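Local coordinates for cysteine synthase (Fusobacterium nucleatum subsp. nucleatum, PDB 5Z5C), which uses pyridoxal 5'-phosphate to produce hydrogen sulfide from cysteine, acting as a cysteine (hydroxyl) lyase, and is probably also able to make cysteine, at residues B[46-49]-B[50-53]. Residues are numbered along the deposited sequence; the frame is centred on the assembly and turned at random.
Sequences TGSI and KDRM. With PLP (pyridoxal-5'-phosphate), chain G.
A chi1 of 65° tucks OG1 of T46 in over its own backbone, while chi1 of D51 at -65° swings its carboxylate back over the turn, and the two groups meet. T46 OG1 donates to D51 OD1 at 2.6 Å, on the syn side and close to the carboxylate plane. D51 OD2 takes T46 N at 2.8 Å from above that plane, and S48 N adds a weak bond of 3.3 Å to the same oxygen. A short acid thus grips the loop at three points, which should hold the D51 carboxylate against rotation. With phi at 93°, a CB at G47 would jam against T46 O, so only a residue without a side chain fits easily here.

S48 caps the turn into the helix: its OG accepts from K50 N at 2.9 Å, and with S48 N turned to D51 the pair makes a capping box. D51 N returns a bond to S48 O at 3.1 Å, and R52 N bonds I49 O in the next i to i+3 step. K50, long and flexible, folds round to bring NZ to C4A of pyridoxal phosphate, bonded at 1.3 Å as the internal aldimine; N80 touches this lysine and hydrogen-bonds the cofactor through ND2.

Buried R52 bridges to E41 and E168, the latter on helix 165-172. The capped turn leads into helix 50-57, with T46 and S48 against helix 80-91 and I49 wedged toward helices 155-163 and 165-172.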
ATOM      1  N   THR B  46      -0.149   1.635  -6.377  1.00 31.15           N
ATOM      2  CA  THR B  46      -1.449   1.007  -6.107  1.00 31.11           C
ATOM      3  C   THR B  46      -1.261  -0.269  -5.278  1.00 30.79           C
ATOM      4  O   THR B  46      -2.173  -1.069  -5.167  1.00 31.29           O
ATOM      5  CB  THR B  46      -2.240   0.676  -7.385  1.00 32.26           C
ATOM      6  OG1 THR B  46      -1.577  -0.323  -8.182  1.00 32.09           O
ATOM      7  CG2 THR B  46      -2.541   1.964  -8.234  1.00 32.58           C
ATOM      8  N   GLY B  47      -0.068  -0.468  -4.738  1.00 30.07           N
ATOM      9  CA  GLY B  47       0.195  -1.600  -3.824  1.00 30.09           C
ATOM     10  C   GLY B  47       0.738  -2.870  -4.471  1.00 30.14           C
ATOM     11  O   GLY B  47       0.775  -3.877  -3.782  1.00 29.92           O
ATOM     12  N   SER B  48       1.133  -2.845  -5.761  1.00 30.32           N
ATOM     13  CA  SER B  48       1.627  -4.073  -6.406  1.00 30.50           C
ATOM     14  C   SER B  48       2.827  -3.892  -7.313  1.00 30.80           C
ATOM     15  O   SER B  48       3.045  -2.831  -7.881  1.00 30.37           O
ATOM     16  CB  SER B  48       0.518  -4.800  -7.215  1.00 31.00           C
ATOM     17  OG  SER B  48       0.436  -4.402  -8.577  1.00 31.49           O
ATOM     18  N   ILE B  49       3.532  -5.004  -7.538  1.00 30.80           N
ATOM     19  CA  ILE B  49       4.563  -5.062  -8.577  1.00 31.42           C
ATOM     20  C   ILE B  49       4.082  -4.596  -9.970  1.00 31.96           C
ATOM     21  O   ILE B  49       4.880  -4.074 -10.754  1.00 32.60           O
ATOM     22  CB  ILE B  49       5.177  -6.493  -8.649  1.00 31.70           C
ATOM     23  CG1 ILE B  49       6.546  -6.516  -9.377  1.00 32.22           C
ATOM     24  CG2 ILE B  49       4.214  -7.466  -9.285  1.00 31.99           C
ATOM     25  CD1 ILE B  49       7.209  -7.897  -9.346  1.00 32.21           C
ATOM     26  N   LYS B  50       2.798  -4.764 -10.266  1.00 32.13           N
ATOM     27  CA  LYS B  50       2.244  -4.383 -11.566  1.00 32.99           C
ATOM     28  C   LYS B  50       2.364  -2.888 -11.877  1.00 33.12           C
ATOM     29  O   LYS B  50       2.409  -2.504 -13.070  1.00 32.96           O
ATOM     30  CB  LYS B  50       0.793  -4.814 -11.723  1.00 33.66           C
ATOM     31  CG  LYS B  50       0.544  -6.305 -11.509  1.00 33.83           C
ATOM     32  CD  LYS B  50       1.263  -7.167 -12.520  1.00 34.08           C
ATOM     33  CE  LYS B  50       1.318  -8.574 -12.005  1.00 34.83           C
ATOM     34  NZ  LYS B  50      -0.006  -9.243 -12.082  1.00 35.59           N
ATOM     35  N   ASP B  51       2.490  -2.067 -10.833  1.00 32.39           N
ATOM     36  CA  ASP B  51       2.760  -0.640 -11.023  1.00 32.97           C
ATOM     37  C   ASP B  51       4.075  -0.379 -11.781  1.00 33.13           C
ATOM     38  O   ASP B  51       4.115   0.531 -12.590  1.00 33.52           O
ATOM     39  CB  ASP B  51       2.830   0.110  -9.689  1.00 32.68           C
ATOM     40  CG  ASP B  51       1.503   0.131  -8.949  1.00 32.49           C
ATOM     41  OD1 ASP B  51       0.479   0.490  -9.568  1.00 32.57           O
ATOM     42  OD2 ASP B  51       1.496  -0.198  -7.746  1.00 30.90           O
ATOM     43  N   ARG B  52       5.126  -1.156 -11.501  1.00 32.74           N
ATOM     44  CA  ARG B  52       6.409  -1.008 -12.178  1.00 33.46           C
ATOM     45  C   ARG B  52       6.230  -1.269 -13.688  1.00 35.01           C
ATOM     46  O   ARG B  52       6.748  -0.553 -14.520  1.00 35.04           O
ATOM     47  CB  ARG B  52       7.416  -2.025 -11.686  1.00 32.84           C
ATOM     48  CG  ARG B  52       7.850  -1.846 -10.240  1.00 32.06           C
ATOM     49  CD  ARG B  52       8.732  -2.995  -9.857  1.00 31.83           C
ATOM     50  NE  ARG B  52       9.286  -2.892  -8.532  1.00 31.46           N
ATOM     51  CZ  ARG B  52      10.507  -2.467  -8.263  1.00 31.51           C
ATOM     52  NH1 ARG B  52      11.245  -1.908  -9.218  1.00 32.29           N
ATOM     53  NH2 ARG B  52      10.964  -2.533  -7.031  1.00 31.10           N
ATOM     54  N   MET B  53       5.442  -2.298 -13.975  1.00 36.45           N
ATOM     55  CA  MET B  53       5.193  -2.798 -15.296  1.00 37.55           C
ATOM     56  C   MET B  53       4.303  -1.847 -16.095  1.00 37.99           C
ATOM     57  O   MET B  53       4.606  -1.576 -17.240  1.00 38.29           O
ATOM     58  CB  MET B  53       4.533  -4.166 -15.194  1.00 38.91           C
ATOM     59  CG  MET B  53       4.423  -4.888 -16.515  1.00 41.97           C
ATOM     60  SD  MET B  53       2.894  -4.607 -17.415  1.00 45.81           S
ATOM     61  CE  MET B  53       1.818  -5.780 -16.593  1.00 46.15           C
TER
HETATM   62  N1  PLP G 401       0.975 -12.232  -7.900  1.00 34.81           N
HETATM   63  C2  PLP G 401       0.088 -11.215  -7.987  1.00 34.42           C
HETATM   64  C2A PLP G 401      -0.662 -10.708  -6.786  1.00 33.95           C
HETATM   65  C3  PLP G 401      -0.151 -10.581  -9.295  1.00 34.88           C
HETATM   66  O3  PLP G 401      -1.034  -9.570  -9.425  1.00 34.90           O
HETATM   67  C4  PLP G 401       0.577 -11.087 -10.474  1.00 35.71           C
HETATM   68  C4A PLP G 401       0.355 -10.481 -11.806  1.00 35.93           C
HETATM   69  C5  PLP G 401       1.522 -12.200 -10.256  1.00 35.31           C
HETATM   70  C6  PLP G 401       1.660 -12.713  -8.968  1.00 35.08           C
HETATM   71  C5A PLP G 401       2.295 -12.756 -11.435  1.00 36.43           C
HETATM   72  O4P PLP G 401       3.200 -11.805 -12.018  1.00 36.57           O
HETATM   73  P   PLP G 401       3.505 -11.761 -13.603  1.00 35.96           P
HETATM   74  O1P PLP G 401       2.225 -11.292 -14.233  1.00 36.20           O
HETATM   75  O2P PLP G 401       4.683 -10.827 -13.726  1.00 35.61           O
HETATM   76  O3P PLP G 401       3.887 -13.193 -13.920  1.00 36.40           O